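Local coordinates for protein SusD homolog (Bacteroides ovatus, PDB 4F53) that probably binds mucin O-glycans at the outer membrane as a TPR-like lipoprotein of the SusD/RagB family, at residues M40-N45 with D330-F335; A182-N187 with A241-A246; S264-C269 with P455-M460; E448-G453 with G474-P479. All coordinates share one frame; numbering follows the deposited sequence. Where two conformers were deposited one is given.

Interaction 1 of 4, residues M40-N45 with D330-F335; sequences MPEQEN and DNIVVF
I332 and V334 of the edge strand 332-335 meet M40 and E42 of the loop that leads into helix 44-58, in a mostly helical SusD/RagB fold. I332 does most of the work through both its branches. Its CG2 presses against selenomethionine M40, with CG2 to M40 CG at 3.4 Å, tighter than usual for two carbons. The other branch continues through CG1, set beside the backbone N (chi1 -75°) and extended to CD1, which lies 3.7 Å from both CA and CB of E42; the two side chains run nearly perpendicular. With an alanine here, the space between M40 and the aliphatic part of E42 would probably be left unfilled, and the E42 stem would lose its apolar neighbour. The carboxylate of E42 is held elsewhere, by A246 N, D247 N, H248 N and a salt bridge to R243. V333 has its CB directed away and contributes its carbonyl: O lies 3.4 Å from M40 CG. V334 and F335 both face A241 in a classic beta bulge of the two-stranded antiparallel sheet. V334 CG2 reaches M40 CB at 4.2 Å, a looser contact. No hydrogen bond joins the two segments; they meet through van der Waals contact. M40 bends at its second and third torsions (67° and 63°), which brings its terminal CE back over the strand, 3.5 Å from V333 O and 3.8 Å from V334 O.

Interaction 2 of 4, residues A182-N187 with A241-A246; sequences ADRIYN and AYRKVA
R184 meets the chain just beyond strand 241-243 with its backbone and its guanidinium together, in a loop that D183 helps to shape: D183 OD1 accepts from I185 N and Y186 N on one face of the carboxylate, and from Q36 NE2 besides. The carbonyl O of R184 accepts from K244 N at 2.9 Å in a nearly straight bond (172°), and R243 CA makes a CA-H...O contact to the same oxygen. The side chain then bends at chi3 (73°), bringing the guanidinium edge to two successive carbonyls: NE donates to K244 O at 2.9 Å and NH2 to V245 O at 3.0 Å. Both donors stand above the carbonyl planes. The aliphatic chain of K244 passes obliquely beside R184 NH2, with CG 3.6 Å away. I185 divides its branches, CG1 lying 3.7 Å from R243 CB and CG2 3.7 Å from A241 CB. A water lies between I185 O and Y242 N, accepting from the latter. I185 CG2 also sits over the centre of one face of the Y186 ring, while Y186 OH, bonded to D239 O, comes 3.4 Å from A241 CB. The R184 bonds and I185 packing thus tie strand 241-243 and the residues after it to a loop built on an Asx turn.

Interaction 3 of 4, residues S264-C269 with P455-M460; sequences SADLTC and PKLMPM
D266 and L457 mark the closest backbone approach, their CA atoms 6.4 Å apart, where the first turn of helix 265-273 faces the irregular segment 455-460. S264 is the N-cap: its OG accepts from L267 N at 3.2 Å, fixing the start of the helix. The one hydrogen bond across the contact runs from backbone to side chain, M458 N to D266 OD2 at 2.9 Å. It is almost straight at the hydrogen (174°), and the donor meets OD2 nearly along its C-O axis. D266 places CG beside its own backbone N (chi1 -46°), which directs the carboxylate at the loop; the other oxygen, OD1, forms a salt bridge with R307. Selenomethionine M458 bends at its third torsion (-74°), folding CE back to lie 3.8 Å from A265 CB and 3.7 Å from D266 OD2. L457 crosses D266 at about a right angle, its CD2 4.0 Å from D266 CB. Replacing the aspartate by an alanine is likely to leave M458 N without its acceptor and the guanidinium of R307 without this carboxylate mate. Around this buried contact, K456 O receives a bond from Y270 OH, and helix 423-438 lies alongside, its W435 touching both L267 and P455, so that helix 265-273, the loop and that helix pack together.

Interaction 4 of 4, residues E448-G453 with G474-P479; sequences EYRRTG and GARRMP
The side chains of R450 and R476 run antiparallel alongside one another, each bringing its flat end to the other's backbone region. R450 NH1 donates to R476 O at 2.8 Å (152°); the oxygen lies in the guanidinium plane, while the nitrogen stands above the carbonyl plane. Bending at chi3 (-80°) turns the R450 chain so that CD also comes close to that oxygen, at 3.4 Å. In return, the R476 guanidinium lays one face against the R450 stem, with CG 4.0 Å above its centre, and its NH2 approaches R450 O to 2.9 Å. The two guanidinium planes stand 80° apart. A water links the helix backbone to R476: it donates to Y449 O at 2.8 Å and accepts from R476 NH1 at 3.1 Å, lying in the R476 plane. Further out, R450 NH1 also bonds D129 O, R476 NH2 pairs with D518, and R476 NH1 reaches E473 O. The C-terminal end of helix 442-452 thereby meets the irregular segment 474-479 of the loop leading to helix 482-487, where R476 also pairs with M511 through the backbone. The contact thus joins two like-charged residues through carbonyl acceptors and aliphatic stems, and the D518 carboxylate probably offsets part of the buried positive charge.

From the N terminus, interaction 1 closes the longest loop, joining the approach to helix 44-58 with strand 332-335 across 284 residues. Interaction 2 is nested inside it, and the two touch: their strands 241-243 and 332-335 pair in one antiparallel sheet, with F335 O and A241 N 2.7 Å apart in a probable hydrogen bond. Interaction 3 opens at helix 265-273, within the span of interaction 1, but closes at 455-460, so those two cross. It also crosses interaction 4, a short closure between helix 442-452 and the loop before helix 482-487; here L457 packs on Y449. Interactions 1 and 4 lie on opposite sides of the chain's centre, about 22 Å apart between centres.

Interaction 1 of 4, residues M40-N45 with D330-F335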
loop_
_atom_site.group_PDB
_atom_site.type_symbol
_atom_site.label_atom_id
_atom_site.label_comp_id
_atom_site.label_asym_id
_atom_site.label_seq_id
_atom_site.Cartn_x
_atom_site.Cartn_y
_atom_site.Cartn_z
HETATM N N MSE A 40 -3.345 -8.981 -1.844
HETATM C CA MSE A 40 -2.411 -8.768 -0.725
HETATM C C MSE A 40 -1.804 -10.154 -0.461
HETATM O O MSE A 40 -2.268 -10.879 0.429
HETATM C CB MSE A 40 -3.196 -8.199 0.476
HETATM C CG MSE A 40 -2.302 -7.549 1.519
HETATM SE SE MSE A 40 -1.440 -5.914 0.862
HETATM C CE MSE A 40 -3.077 -4.885 0.575
ATOM N N PRO A 41 -0.856 -10.588 -1.335
ATOM C CA PRO A 41 -0.422 -12.000 -1.326
ATOM C C PRO A 41 0.141 -12.537 -0.021
ATOM O O PRO A 41 0.891 -11.880 0.677
ATOM C CB PRO A 41 0.618 -12.080 -2.441
ATOM C CG PRO A 41 0.903 -10.656 -2.835
ATOM C CD PRO A 41 -0.292 -9.859 -2.498
ATOM N N GLU A 42 -0.273 -13.764 0.291
ATOM C CA GLU A 42 0.110 -14.518 1.469
ATOM C C GLU A 42 1.457 -15.241 1.289
ATOM O O GLU A 42 2.215 -15.311 2.267
ATOM C CB GLU A 42 -0.980 -15.531 1.808
ATOM C CG GLU A 42 -0.692 -16.298 3.079
ATOM C CD GLU A 42 -1.690 -17.369 3.456
ATOM O OE1 GLU A 42 -2.900 -17.177 3.203
ATOM O OE2 GLU A 42 -1.261 -18.387 4.038
ATOM N N GLN A 43 1.728 -15.793 0.070
ATOM C CA GLN A 43 2.960 -16.520 -0.233
ATOM C C GLN A 43 4.143 -15.669 0.236
ATOM O O GLN A 43 4.348 -14.556 -0.276
ATOM C CB GLN A 43 3.034 -16.866 -1.733
ATOM C CG GLN A 43 4.051 -17.971 -2.081
ATOM C CD GLN A 43 4.242 -18.139 -3.580
ATOM O OE1 GLN A 43 3.536 -17.547 -4.387
ATOM N NE2 GLN A 43 5.216 -18.942 -3.996
ATOM N N GLU A 44 4.852 -16.166 1.270
ATOM C CA GLU A 44 5.951 -15.487 1.953
ATOM C C GLU A 44 7.086 -15.066 1.027
ATOM O O GLU A 44 7.608 -13.984 1.238
ATOM C CB GLU A 44 6.492 -16.307 3.146
ATOM C CG GLU A 44 7.064 -17.666 2.773
ATOM C CD GLU A 44 7.612 -18.492 3.919
ATOM O OE1 GLU A 44 6.937 -18.587 4.969
ATOM O OE2 GLU A 44 8.694 -19.093 3.745
ATOM N N ASN A 45 7.434 -15.870 0.008
ATOM C CA ASN A 45 8.526 -15.543 -0.908
ATOM C C ASN A 45 8.061 -14.604 -2.034
ATOM O O ASN A 45 8.856 -14.266 -2.911
ATOM C CB ASN A 45 9.196 -16.817 -1.476
ATOM C CG ASN A 45 8.260 -17.830 -2.091
ATOM O OD1 ASN A 45 7.346 -18.350 -1.440
ATOM N ND2 ASN A 45 8.534 -18.212 -3.328
ATOM N N ASP A 330 -2.751 -14.294 12.240
ATOM C CA ASP A 330 -3.318 -12.957 12.023
ATOM C C ASP A 330 -3.796 -12.776 10.600
ATOM O O ASP A 330 -3.137 -13.232 9.658
ATOM C CB ASP A 330 -2.304 -11.852 12.378
ATOM C CG ASP A 330 -2.036 -11.699 13.876
ATOM O OD1 ASP A 330 -2.782 -12.310 14.695
ATOM O OD2 ASP A 330 -1.070 -11.008 14.230
ATOM N N ASN A 331 -4.930 -12.086 10.441
ATOM C CA ASN A 331 -5.508 -11.796 9.130
ATOM C C ASN A 331 -4.655 -10.864 8.319
ATOM O O ASN A 331 -3.965 -9.983 8.856
ATOM C CB ASN A 331 -6.897 -11.155 9.255
ATOM C CG ASN A 331 -7.931 -12.032 9.858
ATOM O OD1 ASN A 331 -7.880 -13.269 9.779
ATOM N ND2 ASN A 331 -8.904 -11.395 10.448
ATOM N N ILE A 332 -4.734 -11.041 7.011
ATOM C CA ILE A 332 -4.058 -10.151 6.084
ATOM C C ILE A 332 -4.992 -8.928 5.875
ATOM O O ILE A 332 -6.200 -9.083 5.755
ATOM C CB ILE A 332 -3.656 -10.909 4.801
ATOM C CG1 ILE A 332 -2.420 -11.807 5.120
ATOM C CG2 ILE A 332 -3.353 -9.920 3.702
ATOM C CD1 ILE A 332 -1.879 -12.640 4.011
ATOM N N VAL A 333 -4.424 -7.717 5.927
ATOM C CA VAL A 333 -5.172 -6.475 5.800
ATOM C C VAL A 333 -5.269 -6.133 4.321
ATOM O O VAL A 333 -4.244 -5.853 3.690
ATOM C CB VAL A 333 -4.532 -5.336 6.652
ATOM C CG1 VAL A 333 -5.244 -4.003 6.407
ATOM C CG2 VAL A 333 -4.511 -5.695 8.150
ATOM N N VAL A 334 -6.505 -6.139 3.762
ATOM C CA VAL A 334 -6.694 -5.881 2.329
ATOM C C VAL A 334 -7.183 -4.430 2.077
ATOM O O VAL A 334 -6.610 -3.736 1.247
ATOM C CB VAL A 334 -7.624 -6.941 1.661
ATOM C CG1 VAL A 334 -7.770 -6.676 0.167
ATOM C CG2 VAL A 334 -7.120 -8.368 1.909
ATOM N N PHE A 335 -8.226 -3.982 2.787
ATOM C CA PHE A 335 -8.805 -2.663 2.593
ATOM C C PHE A 335 -9.593 -2.280 3.844
ATOM O O PHE A 335 -10.687 -2.805 4.114
ATOM C CB PHE A 335 -9.692 -2.665 1.322
ATOM C CG PHE A 335 -10.030 -1.340 0.659
ATOM C CD1 PHE A 335 -9.972 -0.148 1.370
ATOM C CD2 PHE A 335 -10.504 -1.301 -0.655
ATOM C CE1 PHE A 335 -10.357 1.053 0.782
ATOM C CE2 PHE A 335 -10.869 -0.096 -1.246
ATOM C CZ PHE A 335 -10.785 1.080 -0.526
#

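Interaction 2 of 4, residues A182-N187 with A241-A246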
loop_
_atom_site.group_PDB
_atom_site.type_symbol
_atom_site.label_atom_id
_atom_site.label_comp_id
_atom_site.label_asym_id
_atom_site.label_seq_id
_atom_site.Cartn_x
_atom_site.Cartn_y
_atom_site.Cartn_z
ATOM N N ALA A 182 -15.494 -20.124 -1.050
ATOM C CA ALA A 182 -14.834 -19.418 -2.164
ATOM C C ALA A 182 -14.392 -18.005 -1.746
ATOM O O ALA A 182 -13.811 -17.288 -2.564
ATOM C CB ALA A 182 -15.778 -19.325 -3.356
ATOM N N ASP A 183 -14.664 -17.596 -0.487
ATOM C CA ASP A 183 -14.368 -16.236 -0.038
ATOM C C ASP A 183 -13.841 -16.212 1.389
ATOM O O ASP A 183 -14.604 -16.373 2.339
ATOM C CB ASP A 183 -15.649 -15.387 -0.173
ATOM C CG ASP A 183 -15.589 -13.938 0.290
ATOM O OD1 ASP A 183 -14.460 -13.419 0.506
ATOM O OD2 ASP A 183 -16.663 -13.314 0.403
ATOM N N ARG A 184 -12.546 -15.952 1.541
ATOM C CA ARG A 184 -11.907 -15.897 2.858
ATOM C C ARG A 184 -11.831 -14.463 3.381
ATOM O O ARG A 184 -11.125 -14.197 4.355
ATOM C CB ARG A 184 -10.503 -16.537 2.807
ATOM C CG ARG A 184 -10.523 -17.992 2.366
ATOM C CD ARG A 184 -9.127 -18.623 2.349
ATOM N NE ARG A 184 -8.622 -18.867 3.704
ATOM C CZ ARG A 184 -8.977 -19.896 4.469
ATOM N NH1 ARG A 184 -9.838 -20.801 4.020
ATOM N NH2 ARG A 184 -8.497 -20.015 5.693
ATOM N N ILE A 185 -12.589 -13.547 2.768
ATOM C CA ILE A 185 -12.633 -12.160 3.201
ATOM C C ILE A 185 -14.005 -11.834 3.802
ATOM O O ILE A 185 -14.059 -11.330 4.925
ATOM C CB ILE A 185 -12.235 -11.167 2.051
ATOM C CG1 ILE A 185 -10.731 -11.349 1.677
ATOM C CG2 ILE A 185 -12.546 -9.698 2.448
ATOM C CD1 ILE A 185 -10.233 -10.532 0.550
ATOM N N TYR A 186 -15.095 -12.064 3.054
ATOM C CA TYR A 186 -16.452 -11.724 3.496
ATOM C C TYR A 186 -17.374 -12.933 3.623
ATOM O O TYR A 186 -18.565 -12.765 3.931
ATOM C CB TYR A 186 -17.088 -10.698 2.556
ATOM C CG TYR A 186 -16.418 -9.344 2.582
ATOM C CD1 TYR A 186 -16.262 -8.640 3.780
ATOM C CD2 TYR A 186 -16.051 -8.708 1.403
ATOM C CE1 TYR A 186 -15.711 -7.355 3.800
ATOM C CE2 TYR A 186 -15.461 -7.441 1.413
ATOM C CZ TYR A 186 -15.322 -6.759 2.611
ATOM O OH TYR A 186 -14.791 -5.507 2.607
ATOM N N ASN A 187 -16.822 -14.144 3.416
ATOM C CA ASN A 187 -17.515 -15.429 3.541
ATOM C C ASN A 187 -18.798 -15.506 2.709
ATOM O O ASN A 187 -19.812 -16.006 3.188
ATOM C CB ASN A 187 -17.816 -15.747 5.022
ATOM C CG ASN A 187 -16.606 -15.632 5.910
ATOM O OD1 ASN A 187 -16.544 -14.766 6.794
ATOM N ND2 ASN A 187 -15.598 -16.464 5.655
ATOM N N ALA A 241 -11.986 -5.122 4.654
ATOM C CA ALA A 241 -11.602 -6.390 4.020
ATOM C C ALA A 241 -10.316 -6.929 4.656
ATOM O O ALA A 241 -9.260 -6.307 4.574
ATOM C CB ALA A 241 -11.437 -6.220 2.509
ATOM N N TYR A 242 -10.447 -8.085 5.332
ATOM C CA TYR A 242 -9.384 -8.799 6.047
ATOM C C TYR A 242 -9.441 -10.251 5.640
ATOM O O TYR A 242 -10.488 -10.864 5.785
ATOM C CB TYR A 242 -9.549 -8.654 7.583
ATOM C CG TYR A 242 -9.569 -7.211 8.032
ATOM C CD1 TYR A 242 -8.385 -6.510 8.245
ATOM C CD2 TYR A 242 -10.774 -6.537 8.224
ATOM C CE1 TYR A 242 -8.399 -5.176 8.630
ATOM C CE2 TYR A 242 -10.800 -5.201 8.606
ATOM C CZ TYR A 242 -9.610 -4.524 8.806
ATOM O OH TYR A 242 -9.625 -3.211 9.210
ATOM N N ARG A 243 -8.365 -10.786 5.069
ATOM C CA ARG A 243 -8.386 -12.172 4.601
ATOM C C ARG A 243 -7.889 -13.133 5.663
ATOM O O ARG A 243 -6.819 -12.937 6.234
ATOM C CB ARG A 243 -7.557 -12.340 3.309
ATOM C CG ARG A 243 -7.826 -13.667 2.593
ATOM C CD ARG A 243 -7.163 -13.776 1.230
ATOM N NE ARG A 243 -6.651 -15.139 0.976
ATOM C CZ ARG A 243 -5.559 -15.666 1.550
ATOM N NH1 ARG A 243 -4.833 -14.950 2.422
ATOM N NH2 ARG A 243 -5.188 -16.907 1.264
ATOM N N LYS A 244 -8.666 -14.195 5.908
ATOM C CA LYS A 244 -8.293 -15.274 6.829
ATOM C C LYS A 244 -7.240 -16.072 6.087
ATOM O O LYS A 244 -7.493 -16.558 4.960
ATOM C CB LYS A 244 -9.523 -16.108 7.263
ATOM C CG LYS A 244 -9.169 -17.379 8.026
ATOM C CD LYS A 244 -10.378 -18.203 8.371
ATOM C CE LYS A 244 -10.009 -19.433 9.155
ATOM N NZ LYS A 244 -11.204 -20.276 9.424
ATOM N N VAL A 245 -6.014 -16.124 6.667
ATOM C CA VAL A 245 -4.867 -16.781 6.023
ATOM C C VAL A 245 -5.165 -18.265 5.764
ATOM O O VAL A 245 -5.891 -18.907 6.543
ATOM C CB VAL A 245 -3.514 -16.579 6.772
ATOM C CG1 VAL A 245 -3.180 -15.098 6.905
ATOM C CG2 VAL A 245 -3.483 -17.290 8.129
ATOM N N ALA A 246 -4.642 -18.784 4.650
ATOM C CA ALA A 246 -4.792 -20.199 4.305
ATOM C C ALA A 246 -3.810 -21.021 5.115
ATOM O O ALA A 246 -4.168 -22.092 5.591
ATOM C CB ALA A 246 -4.569 -20.414 2.815
HETATM O O HOH W 1 -13.212 -8.861 6.118
#

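Interaction 3 of 4, residues S264-C269 with P455-M460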
loop_
_atom_site.group_PDB
_atom_site.type_symbol
_atom_site.label_atom_id
_atom_site.label_comp_id
_atom_site.label_asym_id
_atom_site.label_seq_id
_atom_site.Cartn_x
_atom_site.Cartn_y
_atom_site.Cartn_z
ATOM N N SER A 264 9.880 1.008 10.951
ATOM C CA SER A 264 10.640 2.188 10.531
ATOM C C SER A 264 10.724 3.221 11.641
ATOM O O SER A 264 9.831 3.332 12.504
ATOM C CB SER A 264 9.991 2.834 9.309
ATOM O OG SER A 264 8.757 3.436 9.651
ATOM N N ALA A 265 11.788 4.007 11.587
ATOM C CA ALA A 265 12.021 5.107 12.512
ATOM C C ALA A 265 10.922 6.203 12.316
ATOM O O ALA A 265 10.502 6.826 13.289
ATOM C CB ALA A 265 13.409 5.680 12.277
ATOM N N ASP A 266 10.425 6.382 11.066
ATOM C CA ASP A 266 9.375 7.345 10.729
ATOM C C ASP A 266 8.060 7.064 11.484
ATOM O O ASP A 266 7.476 7.975 12.055
ATOM C CB ASP A 266 9.101 7.344 9.200
ATOM C CG ASP A 266 10.365 7.372 8.360
ATOM O OD1 ASP A 266 11.055 6.330 8.288
ATOM O OD2 ASP A 266 10.689 8.436 7.830
ATOM N N LEU A 267 7.614 5.809 11.485
ATOM C CA LEU A 267 6.377 5.394 12.123
ATOM C C LEU A 267 6.435 5.606 13.643
ATOM O O LEU A 267 5.472 6.126 14.194
ATOM C CB LEU A 267 6.075 3.927 11.755
ATOM C CG LEU A 267 4.657 3.381 11.937
ATOM C CD1 LEU A 267 3.601 4.207 11.199
ATOM C CD2 LEU A 267 4.584 1.965 11.461
ATOM N N THR A 268 7.564 5.284 14.313
ATOM C CA THR A 268 7.661 5.530 15.747
ATOM C C THR A 268 7.824 7.051 16.030
ATOM O O THR A 268 7.340 7.511 17.059
ATOM C CB THR A 268 8.735 4.654 16.433
ATOM O OG1 THR A 268 10.014 4.927 15.872
ATOM C CG2 THR A 268 8.417 3.138 16.336
ATOM N N CYS A 269 8.424 7.837 15.118
ATOM C CA CYS A 269 8.549 9.291 15.303
ATOM C C CYS A 269 7.165 9.968 15.399
ATOM O O CYS A 269 6.934 10.745 16.321
ATOM C CB CYS A 269 9.387 9.915 14.197
ATOM S SG CYS A 269 11.164 9.724 14.444
ATOM N N PRO A 455 2.657 11.275 4.294
ATOM C CA PRO A 455 3.305 12.113 5.333
ATOM C C PRO A 455 4.729 12.477 4.926
ATOM O O PRO A 455 5.321 11.821 4.051
ATOM C CB PRO A 455 3.302 11.184 6.570
ATOM C CG PRO A 455 3.507 9.829 5.953
ATOM C CD PRO A 455 2.654 9.843 4.688
ATOM N N LYS A 456 5.298 13.487 5.571
ATOM C CA LYS A 456 6.714 13.802 5.338
ATOM C C LYS A 456 7.544 12.631 5.904
ATOM O O LYS A 456 7.259 12.154 6.998
ATOM C CB LYS A 456 7.123 15.153 5.978
ATOM C CG LYS A 456 6.319 16.363 5.510
ATOM C CD LYS A 456 6.300 16.588 3.990
ATOM C CE LYS A 456 7.631 16.962 3.361
ATOM N NZ LYS A 456 8.104 18.306 3.788
ATOM N N LEU A 457 8.456 12.094 5.111
ATOM C CA LEU A 457 9.310 10.981 5.508
ATOM C C LEU A 457 10.774 11.401 5.493
ATOM O O LEU A 457 11.145 12.382 4.832
ATOM C CB LEU A 457 9.124 9.773 4.547
ATOM C CG LEU A 457 7.744 9.099 4.467
ATOM C CD1 LEU A 457 7.718 8.107 3.319
ATOM C CD2 LEU A 457 7.381 8.438 5.800
HETATM N N MSE A 458 11.614 10.667 6.229
HETATM C CA MSE A 458 13.047 10.915 6.190
HETATM C C MSE A 458 13.597 10.375 4.870
HETATM O O MSE A 458 13.072 9.376 4.365
HETATM C CB MSE A 458 13.744 10.246 7.380
HETATM C CG MSE A 458 13.739 11.123 8.605
HETATM SE SE MSE A 458 14.516 10.283 10.176
HETATM C CE MSE A 458 13.094 9.040 10.617
ATOM N N PRO A 459 14.628 10.981 4.260
ATOM C CA PRO A 459 15.193 10.347 3.069
ATOM C C PRO A 459 15.921 9.049 3.462
ATOM O O PRO A 459 16.278 8.860 4.643
ATOM C CB PRO A 459 16.150 11.410 2.542
ATOM C CG PRO A 459 16.602 12.136 3.765
ATOM C CD PRO A 459 15.410 12.173 4.669
HETATM N N MSE A 460 16.146 8.161 2.492
HETATM C CA MSE A 460 16.907 6.925 2.708
HETATM C C MSE A 460 18.297 7.249 3.224
HETATM O O MSE A 460 18.900 8.191 2.734
HETATM C CB MSE A 460 16.980 6.088 1.413
HETATM C CG MSE A 460 15.613 5.650 0.929
HETATM SE SE MSE A 460 14.602 4.599 2.207
HETATM C CE MSE A 460 13.148 4.034 0.961
#

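Interaction 4 of 4, residues E448-G453 with G474-P479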
loop_
_atom_site.group_PDB
_atom_site.type_symbol
_atom_site.label_atom_id
_atom_site.label_comp_id
_atom_site.label_asym_id
_atom_site.label_seq_id
_atom_site.Cartn_x
_atom_site.Cartn_y
_atom_site.Cartn_z
ATOM N N GLU A 448 -0.069 6.813 -2.072
ATOM C CA GLU A 448 -0.635 8.038 -1.499
ATOM C C GLU A 448 0.447 9.061 -1.148
ATOM O O GLU A 448 0.205 10.259 -1.259
ATOM C CB GLU A 448 -1.552 7.696 -0.295
ATOM C CG GLU A 448 -2.849 7.058 -0.814
ATOM C CD GLU A 448 -3.670 7.949 -1.740
ATOM O OE1 GLU A 448 -4.426 8.783 -1.200
ATOM O OE2 GLU A 448 -3.512 7.877 -2.985
ATOM N N TYR A 449 1.648 8.581 -0.781
ATOM C CA TYR A 449 2.798 9.432 -0.496
ATOM C C TYR A 449 3.230 10.155 -1.794
ATOM O O TYR A 449 3.468 11.377 -1.805
ATOM C CB TYR A 449 3.948 8.606 0.101
ATOM C CG TYR A 449 5.213 9.412 0.199
ATOM C CD1 TYR A 449 5.365 10.383 1.184
ATOM C CD2 TYR A 449 6.211 9.304 -0.775
ATOM C CE1 TYR A 449 6.495 11.191 1.234
ATOM C CE2 TYR A 449 7.358 10.099 -0.725
ATOM C CZ TYR A 449 7.496 11.037 0.287
ATOM O OH TYR A 449 8.599 11.850 0.359
ATOM N N ARG A 450 3.311 9.387 -2.886
ATOM C CA ARG A 450 3.670 9.936 -4.181
ATOM C C ARG A 450 2.622 10.939 -4.662
ATOM O O ARG A 450 2.982 12.018 -5.088
ATOM C CB ARG A 450 3.843 8.826 -5.208
ATOM C CG ARG A 450 5.063 7.945 -4.950
ATOM C CD ARG A 450 5.119 6.845 -6.013
ATOM N NE ARG A 450 4.204 5.731 -5.708
ATOM C CZ ARG A 450 3.872 4.777 -6.577
ATOM N NH1 ARG A 450 4.342 4.806 -7.819
ATOM N NH2 ARG A 450 3.057 3.801 -6.218
ATOM N N ARG A 451 1.335 10.601 -4.565
ATOM C CA ARG A 451 0.255 11.458 -5.038
ATOM C C ARG A 451 0.184 12.796 -4.272
ATOM O O ARG A 451 0.085 13.850 -4.896
ATOM C CB ARG A 451 -1.109 10.721 -4.940
ATOM C CG ARG A 451 -2.264 11.516 -5.586
ATOM C CD ARG A 451 -3.603 10.809 -5.546
ATOM N NE ARG A 451 -4.088 10.516 -4.185
ATOM C CZ ARG A 451 -4.827 11.336 -3.436
ATOM N NH1 ARG A 451 -5.135 12.547 -3.870
ATOM N NH2 ARG A 451 -5.221 10.964 -2.229
ATOM N N THR A 452 0.223 12.752 -2.937
ATOM C CA THR A 452 -0.015 13.954 -2.140
ATOM C C THR A 452 1.235 14.605 -1.547
ATOM O O THR A 452 1.152 15.767 -1.157
ATOM C CB THR A 452 -0.989 13.593 -0.993
ATOM O OG1 THR A 452 -0.320 12.726 -0.083
ATOM C CG2 THR A 452 -2.258 12.932 -1.490
ATOM N N GLY A 453 2.322 13.834 -1.392
ATOM C CA GLY A 453 3.531 14.294 -0.737
ATOM C C GLY A 453 3.513 14.047 0.767
ATOM O O GLY A 453 4.444 14.434 1.471
ATOM N N GLY A 474 12.133 10.392 -3.521
ATOM C CA GLY A 474 12.209 8.944 -3.367
ATOM C C GLY A 474 11.842 8.244 -4.664
ATOM O O GLY A 474 11.816 8.870 -5.724
ATOM N N ALA A 475 11.592 6.942 -4.612
ATOM C CA ALA A 475 11.200 6.172 -5.802
ATOM C C ALA A 475 9.756 6.538 -6.204
ATOM O O ALA A 475 8.850 6.536 -5.379
ATOM C CB ALA A 475 11.322 4.677 -5.515
ATOM N N ARG A 476 9.561 6.882 -7.464
ATOM C CA ARG A 476 8.279 7.309 -8.017
ATOM C C ARG A 476 7.626 6.170 -8.767
ATOM O O ARG A 476 6.425 6.196 -9.046
ATOM C CB ARG A 476 8.467 8.533 -8.942
ATOM C CG ARG A 476 9.258 9.681 -8.310
ATOM C CD ARG A 476 8.720 10.057 -6.932
ATOM N NE ARG A 476 7.395 10.657 -7.030
ATOM C CZ ARG A 476 6.812 11.323 -6.047
ATOM N NH1 ARG A 476 7.396 11.411 -4.857
ATOM N NH2 ARG A 476 5.641 11.908 -6.241
ATOM N N ARG A 477 8.428 5.163 -9.092
ATOM C CA ARG A 477 7.980 3.970 -9.802
ATOM C C ARG A 477 9.127 2.956 -9.822
ATOM O O ARG A 477 10.200 3.218 -9.278
ATOM C CB ARG A 477 7.523 4.336 -11.249
ATOM C CG ARG A 477 8.671 4.768 -12.154
ATOM C CD ARG A 477 8.239 5.072 -13.572
ATOM N NE ARG A 477 7.885 3.884 -14.350
ATOM C CZ ARG A 477 8.713 3.194 -15.125
ATOM N NH1 ARG A 477 10.006 3.500 -15.165
ATOM N NH2 ARG A 477 8.267 2.159 -15.827
HETATM N N MSE A 478 8.885 1.809 -10.453
HETATM C CA MSE A 478 9.899 0.802 -10.702
HETATM C C MSE A 478 10.169 0.791 -12.186
HETATM O O MSE A 478 9.225 0.975 -12.967
HETATM C CB MSE A 478 9.449 -0.590 -10.201
HETATM C CG MSE A 478 9.401 -0.689 -8.681
HETATM SE SE MSE A 478 11.150 -0.674 -7.836
HETATM C CE MSE A 478 11.928 -2.305 -8.605
ATOM N N PRO A 479 11.444 0.590 -12.609
ATOM C CA PRO A 479 11.716 0.482 -14.046
ATOM C C PRO A 479 11.289 -0.887 -14.567
ATOM O O PRO A 479 11.232 -1.844 -13.798
ATOM C CB PRO A 479 13.227 0.681 -14.131
ATOM C CG PRO A 479 13.756 0.188 -12.826
ATOM C CD PRO A 479 12.662 0.337 -11.799
HETATM O O HOH W 2 5.585 12.909 -2.901
#